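Local coordinates for outer membrane protein Omp121 (Bacteroides thetaiotaomicron, PDB 5FQ8), which probably imports nutrients across the bacterial outer membrane as a TonB-dependent barrel transporter, and binds metal ions, at residues Glu519-Met524 with Ser549-Lys554; Thr543-Trp548 with Phe559-Ile564; Asn638-Glu643 with Asn691-Lys696. All blocks are in the same frame, centred on the assembly; numbering follows the deposited sequence.

Contact 1 of 3, residues Glu519-Met524 with Ser549-Lys554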
loop_
_atom_site.group_PDB
_atom_site.type_symbol
_atom_site.label_atom_id
_atom_site.label_comp_id
_atom_site.label_asym_id
_atom_site.label_seq_id
_atom_site.Cartn_x
_atom_site.Cartn_y
_atom_site.Cartn_z
ATOM N N GLU B 519 -7.191 -10.281 -14.966
ATOM C CA GLU B 519 -7.180 -11.220 -16.083
ATOM C C GLU B 519 -8.554 -11.299 -16.728
ATOM O O GLU B 519 -9.573 -11.122 -16.067
ATOM C CB GLU B 519 -6.795 -12.629 -15.664
ATOM C CG GLU B 519 -5.644 -12.745 -14.743
ATOM C CD GLU B 519 -5.453 -14.149 -14.307
ATOM O OE1 GLU B 519 -6.421 -14.907 -14.439
ATOM O OE2 GLU B 519 -4.352 -14.508 -13.856
ATOM N N LEU B 520 -8.574 -11.620 -18.018
ATOM C CA LEU B 520 -9.823 -11.750 -18.756
ATOM C C LEU B 520 -9.651 -12.777 -19.857
ATOM O O LEU B 520 -8.655 -12.755 -20.577
ATOM C CB LEU B 520 -10.243 -10.415 -19.344
ATOM C CG LEU B 520 -11.538 -10.358 -20.130
ATOM C CD1 LEU B 520 -12.674 -10.573 -19.193
ATOM C CD2 LEU B 520 -11.676 -9.018 -20.795
ATOM N N ARG B 521 -10.615 -13.671 -19.989
ATOM C CA ARG B 521 -10.544 -14.732 -20.979
ATOM C C ARG B 521 -11.931 -14.996 -21.517
ATOM O O ARG B 521 -12.916 -14.902 -20.790
ATOM C CB ARG B 521 -9.980 -16.012 -20.390
ATOM C CG ARG B 521 -10.780 -16.534 -19.232
ATOM C CD ARG B 521 -10.115 -17.708 -18.559
ATOM N NE ARG B 521 -9.882 -18.798 -19.486
ATOM C CZ ARG B 521 -9.048 -19.792 -19.242
ATOM N NH1 ARG B 521 -8.384 -19.817 -18.101
ATOM N NH2 ARG B 521 -8.877 -20.750 -20.139
ATOM N N ARG B 522 -12.001 -15.324 -22.792
ATOM C CA ARG B 522 -13.275 -15.555 -23.446
ATOM C C ARG B 522 -13.223 -16.846 -24.240
ATOM O O ARG B 522 -12.162 -17.280 -24.692
ATOM C CB ARG B 522 -13.654 -14.394 -24.349
ATOM C CG ARG B 522 -14.042 -13.153 -23.590
ATOM C CD ARG B 522 -14.541 -12.050 -24.499
ATOM N NE ARG B 522 -14.980 -10.910 -23.709
ATOM C CZ ARG B 522 -14.486 -9.684 -23.807
ATOM N NH1 ARG B 522 -13.542 -9.416 -24.688
ATOM N NH2 ARG B 522 -14.958 -8.728 -23.027
ATOM N N LEU B 523 -14.387 -17.460 -24.393
ATOM C CA LEU B 523 -14.509 -18.702 -25.131
ATOM C C LEU B 523 -15.871 -18.738 -25.788
ATOM O O LEU B 523 -16.862 -18.302 -25.204
ATOM C CB LEU B 523 -14.339 -19.908 -24.213
ATOM C CG LEU B 523 -14.502 -21.287 -24.843
ATOM C CD1 LEU B 523 -13.196 -21.769 -25.404
ATOM C CD2 LEU B 523 -14.999 -22.244 -23.818
ATOM N N MET B 524 -15.917 -19.240 -27.000
ATOM C CA MET B 524 -17.181 -19.523 -27.651
ATOM C C MET B 524 -17.114 -20.915 -28.249
ATOM O O MET B 524 -16.051 -21.369 -28.679
ATOM C CB MET B 524 -17.494 -18.504 -28.726
ATOM C CG MET B 524 -17.811 -17.142 -28.188
ATOM S SD MET B 524 -18.159 -15.999 -29.513
ATOM C CE MET B 524 -16.543 -15.802 -30.201
ATOM N N SER B 549 -11.010 -20.326 -28.323
ATOM C CA SER B 549 -10.548 -19.845 -27.034
ATOM C C SER B 549 -9.686 -18.603 -27.192
ATOM O O SER B 549 -8.889 -18.494 -28.128
ATOM C CB SER B 549 -9.760 -20.915 -26.302
ATOM O OG SER B 549 -9.446 -20.472 -25.001
ATOM N N SER B 550 -9.842 -17.673 -26.259
ATOM C CA SER B 550 -8.994 -16.498 -26.282
ATOM C C SER B 550 -7.582 -16.784 -25.790
ATOM O O SER B 550 -6.672 -16.019 -26.105
ATOM C CB SER B 550 -9.615 -15.385 -25.454
ATOM O OG SER B 550 -9.112 -15.421 -24.143
ATOM N N THR B 551 -7.360 -17.861 -25.046
ATOM C CA THR B 551 -6.049 -18.087 -24.468
ATOM C C THR B 551 -5.151 -18.949 -25.330
ATOM O O THR B 551 -4.064 -19.316 -24.882
ATOM C CB THR B 551 -6.180 -18.701 -23.086
ATOM O OG1 THR B 551 -6.909 -19.920 -23.177
ATOM C CG2 THR B 551 -6.906 -17.772 -22.174
ATOM N N LEU B 552 -5.548 -19.257 -26.494
ATOM C CA LEU B 552 -4.656 -19.940 -27.408
ATOM C C LEU B 552 -4.168 -18.978 -28.486
ATOM O O LEU B 552 -4.806 -17.956 -28.733
ATOM C CB LEU B 552 -5.370 -21.133 -28.050
ATOM C CG LEU B 552 -5.629 -22.334 -27.126
ATOM C CD1 LEU B 552 -6.479 -23.384 -27.792
ATOM C CD2 LEU B 552 -4.327 -22.949 -26.661
ATOM N N PRO B 553 -3.029 -19.246 -29.135
ATOM C CA PRO B 553 -2.517 -18.317 -30.148
ATOM C C PRO B 553 -3.567 -17.954 -31.187
ATOM O O PRO B 553 -4.401 -18.774 -31.566
ATOM C CB PRO B 553 -1.357 -19.093 -30.776
ATOM C CG PRO B 553 -0.887 -19.968 -29.734
ATOM C CD PRO B 553 -2.081 -20.345 -28.902
ATOM N N LYS B 554 -3.510 -16.703 -31.646
ATOM C CA LYS B 554 -4.543 -16.183 -32.532
ATOM C C LYS B 554 -4.751 -17.075 -33.745
ATOM O O LYS B 554 -5.877 -17.234 -34.218
ATOM C CB LYS B 554 -4.190 -14.757 -32.975
ATOM C CG LYS B 554 -4.402 -13.694 -31.904
ATOM C CD LYS B 554 -4.204 -12.275 -32.418
ATOM C CE LYS B 554 -2.722 -11.945 -32.517
ATOM N NZ LYS B 554 -2.440 -10.508 -32.788
HETATM O O HOH W 1 -7.034 -14.527 -22.509
#
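Ser550 grips the backbone of Arg522 twice, which makes this the close-packed part of the contact. Ser550 N donates to Arg522 O at 2.8 Å, nearly in line with the carbonyl (C=O...N 164°). Ser550 OG accepts from Arg522 N at 3.2 Å, almost straight at 169°. In a regular antiparallel pair the second bond would go to a main-chain carbonyl; here the serine hydroxyl takes that place, because the chain is already turning out of strand 538-549. One residue earlier the pairing is still regular: Leu523 and Ser549 form a non-hydrogen-bonded pair, CA to CA 4.5 Å. With CG anti to its backbone N (chi1 177°), Leu523 sends CD1 alongside Ser549 CB at 3.7 Å.

The contact slackens toward Glu519. A water spans the gap, donating to Leu520 O and accepting from Ser550 OG, the latter at 2.8 Å. The chain of Arg521 is bent at chi3, and Thr551 CG2 rests over one face of its guanidinium, off-centre toward the rim and 4.0 Å from Arg521 CB; no hydrogen bond links the two side chains. The charge of Arg521 goes to Asp597, which also bonds Ser549 OG, while Thr551 OG1 bonds Ala598 O. On the face carrying Leu520 and Arg522, Arg522 forms a salt bridge with Glu484 and bonds the backbone of another protein chain.

Each serine hydroxyl thus has a polar partner, and the loop leaving strand 538-549 of the barrel is held by one backbone bond and one bond to a serine hydroxyl, with the arginine charges probably balanced by acids outside both segments.

Contact 2 of 3, residues Thr543-Trp548 with Phe559-Ile564; sequences TARNDW and FFYPGI
Arg545 and Tyr561 lie side by side on adjacent antiparallel strands, their side chains pointing the same way and the guanidinium and ring planes only 15° apart. The extended chain of Arg545, its CG lying beside the carbonyl carbon, runs along the tyrosine toward its hydroxyl. Arg545 CB starts over the ring face, 4.2 Å from the Tyr561 centroid, a CH-pi contact. Arg545 CG then passes Tyr561 OH at 3.5 Å, and Arg545 CD comes to 3.2 Å from the same oxygen. NE stays close to Tyr561 OH too, but the angle is poor; its hydrogen goes instead into a salt bridge, Arg545 NE to Asp547 OD1, 2.6 Å, that lies in the guanidinium plane and uses the syn lone pair of Asp547 OD1. At the tip, NH2 bonds Asn481 OD1, and NH1 makes a weak bond to the backbone of Ala151 in the plug domain.

These strands, 538-549 and 558-569, form a beta hairpin of the transmembrane barrel; their short segments run 172° apart with axes 4.6 Å from each other. Backbone bonds flank the Thr543-Gly563, Arg545-Tyr561 and Asp547-Phe559 pairs, that from Arg545 N to Tyr561 O being weak. The Arg545 face looks toward the plug.

Asp547 serves both neighbours: its OD2 accepts the Tyr561 hydroxyl near the ring plane, the carboxylate turned 72° from that ring, while Asp547 CB sits over one face of the Phe559 ring, 3.9 Å from the centroid. On the other face of the hairpin, Ala544 CB meets Phe560 CE1 at 4.0 Å. Asn546 crosses Phe560 at about a right angle there, its OD1 beside Phe560 CB and its ND2 bonded to Ser558 OG.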
loop_
_atom_site.group_PDB
_atom_site.type_symbol
_atom_site.label_atom_id
_atom_site.label_comp_id
_atom_site.label_asym_id
_atom_site.label_seq_id
_atom_site.Cartn_x
_atom_site.Cartn_y
_atom_site.Cartn_z
ATOM N N THR B 543 -21.465 -37.139 -29.386
ATOM C CA THR B 543 -21.242 -35.755 -28.996
ATOM C C THR B 543 -20.142 -35.129 -29.837
ATOM O O THR B 543 -19.173 -35.788 -30.207
ATOM C CB THR B 543 -20.848 -35.637 -27.537
ATOM O OG1 THR B 543 -19.690 -36.433 -27.299
ATOM C CG2 THR B 543 -21.961 -36.089 -26.643
ATOM N N ALA B 544 -20.289 -33.837 -30.109
ATOM C CA ALA B 544 -19.310 -33.083 -30.881
ATOM C C ALA B 544 -19.355 -31.626 -30.457
ATOM O O ALA B 544 -20.437 -31.060 -30.284
ATOM C CB ALA B 544 -19.573 -33.189 -32.381
ATOM N N ARG B 545 -18.181 -31.023 -30.292
ATOM C CA ARG B 545 -18.103 -29.630 -29.891
ATOM C C ARG B 545 -16.853 -29.003 -30.469
ATOM O O ARG B 545 -15.775 -29.592 -30.412
ATOM C CB ARG B 545 -18.096 -29.471 -28.372
ATOM C CG ARG B 545 -17.927 -28.037 -27.942
ATOM C CD ARG B 545 -18.307 -27.804 -26.497
ATOM N NE ARG B 545 -18.085 -26.409 -26.148
ATOM C CZ ARG B 545 -18.610 -25.804 -25.095
ATOM N NH1 ARG B 545 -19.392 -26.467 -24.277
ATOM N NH2 ARG B 545 -18.353 -24.530 -24.872
ATOM N N ASN B 546 -16.999 -27.806 -31.017
ATOM C CA ASN B 546 -15.858 -27.005 -31.429
ATOM C C ASN B 546 -15.848 -25.718 -30.624
ATOM O O ASN B 546 -16.882 -25.064 -30.480
ATOM C CB ASN B 546 -15.882 -26.700 -32.922
ATOM C CG ASN B 546 -14.531 -26.237 -33.432
ATOM O OD1 ASN B 546 -13.720 -27.042 -33.894
ATOM N ND2 ASN B 546 -14.271 -24.938 -33.323
ATOM N N ASP B 547 -14.683 -25.366 -30.104
ATOM C CA ASP B 547 -14.517 -24.198 -29.265
ATOM C C ASP B 547 -13.532 -23.244 -29.915
ATOM O O ASP B 547 -12.695 -23.639 -30.721
ATOM C CB ASP B 547 -14.009 -24.576 -27.877
ATOM C CG ASP B 547 -15.045 -25.255 -27.055
ATOM O OD1 ASP B 547 -16.228 -25.114 -27.391
ATOM O OD2 ASP B 547 -14.678 -25.924 -26.073
ATOM N N TRP B 548 -13.655 -21.972 -29.566
ATOM C CA TRP B 548 -12.691 -20.950 -29.945
ATOM C C TRP B 548 -12.279 -20.239 -28.673
ATOM O O TRP B 548 -13.117 -19.632 -28.006
ATOM C CB TRP B 548 -13.286 -19.962 -30.939
ATOM C CG TRP B 548 -13.574 -20.493 -32.292
ATOM C CD1 TRP B 548 -12.801 -20.368 -33.391
ATOM C CD2 TRP B 548 -14.753 -21.185 -32.710
ATOM N NE1 TRP B 548 -13.404 -20.949 -34.472
ATOM C CE2 TRP B 548 -14.609 -21.459 -34.078
ATOM C CE3 TRP B 548 -15.912 -21.610 -32.058
ATOM C CZ2 TRP B 548 -15.575 -22.141 -34.806
ATOM C CZ3 TRP B 548 -16.867 -22.285 -32.783
ATOM C CH2 TRP B 548 -16.691 -22.548 -34.139
ATOM N N PHE B 559 -10.395 -25.597 -31.509
ATOM C CA PHE B 559 -10.188 -27.024 -31.301
ATOM C C PHE B 559 -11.516 -27.764 -31.299
ATOM O O PHE B 559 -12.521 -27.264 -30.796
ATOM C CB PHE B 559 -9.421 -27.320 -30.007
ATOM C CG PHE B 559 -9.991 -26.670 -28.778
ATOM C CD1 PHE B 559 -9.626 -25.399 -28.427
ATOM C CD2 PHE B 559 -10.843 -27.360 -27.946
ATOM C CE1 PHE B 559 -10.117 -24.823 -27.300
ATOM C CE2 PHE B 559 -11.334 -26.787 -26.817
ATOM C CZ PHE B 559 -10.974 -25.522 -26.492
ATOM N N PHE B 560 -11.502 -28.967 -31.861
ATOM C CA PHE B 560 -12.684 -29.799 -32.004
ATOM C C PHE B 560 -12.476 -31.110 -31.269
ATOM O O PHE B 560 -11.416 -31.721 -31.376
ATOM C CB PHE B 560 -12.962 -30.062 -33.475
ATOM C CG PHE B 560 -13.927 -31.177 -33.730
ATOM C CD1 PHE B 560 -15.280 -30.933 -33.795
ATOM C CD2 PHE B 560 -13.479 -32.463 -33.936
ATOM C CE1 PHE B 560 -16.151 -31.945 -34.037
ATOM C CE2 PHE B 560 -14.350 -33.478 -34.180
ATOM C CZ PHE B 560 -15.686 -33.222 -34.233
ATOM N N TYR B 561 -13.496 -31.556 -30.546
ATOM C CA TYR B 561 -13.406 -32.827 -29.835
ATOM C C TYR B 561 -14.707 -33.623 -29.878
ATOM O O TYR B 561 -15.748 -33.151 -29.410
ATOM C CB TYR B 561 -12.984 -32.614 -28.381
ATOM C CG TYR B 561 -13.641 -31.469 -27.648
ATOM C CD1 TYR B 561 -13.265 -30.163 -27.890
ATOM C CD2 TYR B 561 -14.600 -31.693 -26.680
ATOM C CE1 TYR B 561 -13.834 -29.120 -27.224
ATOM C CE2 TYR B 561 -15.171 -30.645 -25.999
ATOM C CZ TYR B 561 -14.773 -29.358 -26.282
ATOM O OH TYR B 561 -15.310 -28.287 -25.631
ATOM N N PRO B 562 -14.681 -34.836 -30.413
ATOM C CA PRO B 562 -15.897 -35.643 -30.476
ATOM C C PRO B 562 -15.936 -36.729 -29.430
ATOM O O PRO B 562 -14.984 -36.918 -28.673
ATOM C CB PRO B 562 -15.824 -36.247 -31.876
ATOM C CG PRO B 562 -14.343 -36.325 -32.177
ATOM C CD PRO B 562 -13.604 -35.447 -31.199
ATOM N N GLY B 563 -17.042 -37.461 -29.397
ATOM C CA GLY B 563 -17.197 -38.563 -28.467
ATOM C C GLY B 563 -18.317 -39.490 -28.880
ATOM O O GLY B 563 -19.171 -39.143 -29.697
ATOM N N ILE B 564 -18.307 -40.681 -28.299
ATOM C CA ILE B 564 -19.347 -41.669 -28.547
ATOM C C ILE B 564 -19.498 -42.518 -27.296
ATOM O O ILE B 564 -18.507 -42.897 -26.671
ATOM C CB ILE B 564 -19.016 -42.515 -29.792
ATOM C CG1 ILE B 564 -20.168 -43.449 -30.127
ATOM C CG2 ILE B 564 -17.736 -43.291 -29.595
ATOM C CD1 ILE B 564 -19.968 -44.254 -31.391
#

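Contact 3 of 3, residues Asn638-Glu643 with Asn691-Lys696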
loop_
_atom_site.group_PDB
_atom_site.type_symbol
_atom_site.label_atom_id
_atom_site.label_comp_id
_atom_site.label_asym_id
_atom_site.label_seq_id
_atom_site.Cartn_x
_atom_site.Cartn_y
_atom_site.Cartn_z
ATOM N N ASN B 638 4.019 -18.832 -29.329
ATOM C CA ASN B 638 2.893 -18.730 -30.239
ATOM C C ASN B 638 2.726 -19.983 -31.080
ATOM O O ASN B 638 1.896 -20.000 -31.992
ATOM C CB ASN B 638 3.042 -17.496 -31.134
ATOM C CG ASN B 638 4.352 -17.471 -31.886
ATOM O OD1 ASN B 638 5.278 -18.212 -31.573
ATOM N ND2 ASN B 638 4.441 -16.609 -32.884
ATOM N N THR B 639 3.501 -21.024 -30.789
ATOM C CA THR B 639 3.386 -22.320 -31.430
ATOM C C THR B 639 2.515 -23.283 -30.643
ATOM O O THR B 639 2.333 -24.425 -31.071
ATOM C CB THR B 639 4.769 -22.931 -31.622
ATOM O OG1 THR B 639 5.544 -22.667 -30.456
ATOM C CG2 THR B 639 5.449 -22.322 -32.804
ATOM N N LEU B 640 1.974 -22.847 -29.511
ATOM C CA LEU B 640 1.042 -23.659 -28.746
ATOM C C LEU B 640 -0.045 -24.235 -29.636
ATOM O O LEU B 640 -0.478 -23.602 -30.598
ATOM C CB LEU B 640 0.401 -22.818 -27.653
ATOM C CG LEU B 640 1.390 -22.200 -26.690
ATOM C CD1 LEU B 640 0.656 -21.364 -25.684
ATOM C CD2 LEU B 640 2.132 -23.319 -26.024
ATOM N N SER B 641 -0.463 -25.450 -29.313
ATOM C CA SER B 641 -1.659 -26.090 -29.831
ATOM C C SER B 641 -2.561 -26.462 -28.664
ATOM O O SER B 641 -2.113 -26.485 -27.515
ATOM C CB SER B 641 -1.292 -27.340 -30.632
ATOM O OG SER B 641 -0.619 -28.245 -29.790
ATOM N N PRO B 642 -3.832 -26.757 -28.912
ATOM C CA PRO B 642 -4.753 -27.010 -27.802
ATOM C C PRO B 642 -4.425 -28.291 -27.059
ATOM O O PRO B 642 -3.656 -29.133 -27.508
ATOM C CB PRO B 642 -6.114 -27.115 -28.487
ATOM C CG PRO B 642 -5.937 -26.435 -29.781
ATOM C CD PRO B 642 -4.540 -26.694 -30.195
ATOM N N GLU B 643 -5.030 -28.427 -25.887
ATOM C CA GLU B 643 -4.950 -29.661 -25.124
ATOM C C GLU B 643 -6.069 -30.602 -25.538
ATOM O O GLU B 643 -7.160 -30.176 -25.916
ATOM C CB GLU B 643 -5.031 -29.366 -23.624
ATOM C CG GLU B 643 -5.416 -30.562 -22.754
ATOM C CD GLU B 643 -5.498 -30.256 -21.268
ATOM O OE1 GLU B 643 -4.741 -29.401 -20.781
ATOM O OE2 GLU B 643 -6.327 -30.884 -20.577
ATOM N N ASN B 691 6.655 -21.899 -21.878
ATOM C CA ASN B 691 5.318 -22.449 -22.023
ATOM C C ASN B 691 5.289 -23.352 -23.241
ATOM O O ASN B 691 5.551 -22.897 -24.356
ATOM C CB ASN B 691 4.292 -21.331 -22.173
ATOM C CG ASN B 691 4.211 -20.448 -20.968
ATOM O OD1 ASN B 691 4.535 -20.851 -19.860
ATOM N ND2 ASN B 691 3.752 -19.229 -21.176
ATOM N N MET B 692 4.979 -24.627 -23.045
ATOM C CA MET B 692 4.830 -25.492 -24.201
ATOM C C MET B 692 3.829 -26.585 -23.893
ATOM O O MET B 692 3.417 -26.769 -22.750
ATOM C CB MET B 692 6.175 -26.072 -24.635
ATOM C CG MET B 692 7.038 -26.610 -23.519
ATOM S SD MET B 692 8.790 -26.560 -23.925
ATOM C CE MET B 692 8.758 -26.780 -25.678
ATOM N N ASN B 693 3.416 -27.281 -24.946
ATOM C CA ASN B 693 2.510 -28.412 -24.808
ATOM C C ASN B 693 3.236 -29.605 -24.215
ATOM O O ASN B 693 4.245 -30.054 -24.758
ATOM C CB ASN B 693 1.943 -28.787 -26.172
ATOM C CG ASN B 693 1.237 -27.639 -26.836
ATOM O OD1 ASN B 693 1.707 -27.109 -27.824
ATOM N ND2 ASN B 693 0.103 -27.247 -26.294
ATOM N N LEU B 694 2.713 -30.141 -23.121
ATOM C CA LEU B 694 3.370 -31.262 -22.472
ATOM C C LEU B 694 3.043 -32.572 -23.177
ATOM O O LEU B 694 2.375 -32.620 -24.212
ATOM C CB LEU B 694 2.966 -31.357 -21.009
ATOM C CG LEU B 694 3.377 -30.263 -20.047
ATOM C CD1 LEU B 694 3.176 -30.724 -18.637
ATOM C CD2 LEU B 694 4.804 -29.883 -20.269
ATOM N N GLY B 695 3.533 -33.649 -22.603
ATOM C CA GLY B 695 3.159 -34.973 -23.039
ATOM C C GLY B 695 1.871 -35.434 -22.389
ATOM O O GLY B 695 1.083 -34.647 -21.866
ATOM N N LYS B 696 1.668 -36.741 -22.423
ATOM C CA LYS B 696 0.475 -37.358 -21.869
ATOM C C LYS B 696 0.628 -37.597 -20.376
ATOM O O LYS B 696 1.622 -38.165 -19.924
ATOM C CB LYS B 696 0.192 -38.679 -22.577
ATOM C CG LYS B 696 -0.093 -38.533 -24.049
ATOM C CD LYS B 696 -0.097 -39.857 -24.772
ATOM C CE LYS B 696 -0.348 -39.624 -26.221
ATOM N NZ LYS B 696 -0.695 -40.848 -26.932
#
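Asn693 brings both heteroatoms of its amide to the backbone of Ser641. Asn693 OD1 accepts from Ser641 N at 3.1 Å; the bond is fairly straight at the hydrogen (161°), and the donor lies well to one side of the amide C=O (C=O...N 111°), tilted slightly from its plane. Asn693 ND2 points to Ser641 O at 2.6 Å, but the angle at its hydrogen is poor and the bond weak. Ser641 OG, placed between its own backbone N and carbonyl carbon, adds a weak bond to Asn693 OD1 at 3.3 Å. ND2 also bonds Lys674 O of the neighbouring strand 661-680.

Beside this polar meeting, Leu640 extends CD2 against the backbone of strand 689-693, with Leu640 CD2 3.8 Å from Asn691 O and 3.9 Å from Met692 CA. The two segments do not pair as strands: their touching parts run 56° apart, and a side chain makes the link. Replacing Asn693 by alanine is likely to leave the N-H of Ser641 and the carbonyls of Ser641 and Lys674 without this partner and the 638-643 loop less firmly held.

The amide offers its acceptor and donor to a single residue much as a backbone peptide would, though the donor bond is weak, and so links the loop leading into barrel strand 643-656 to the end of strand 689-693 without any charge.

How the contacts relate
Contacts 1 and 2 interleave along the chain and share strand 538-549: Met524 O lies 2.6 Å from Trp548 N, a probable hydrogen bond, and Leu523 CD1 packs 3.8 Å from Asp547 CB. Their centres are about 17 Å apart; contact 3 follows later in sequence, its centre about 15 Å from that of contact 1 and about 18 Å from that of contact 2. Pro642 joins all three, with Pro642 CG 3.7 Å from Leu552 CD1 and 3.6 Å from Phe559 CB. The Arg522 side chain comes within about 5 Å of a bound 3-decanoyloxypropyl decanoate, and that of Asn691 lies about 13 Å from a magnesium ion.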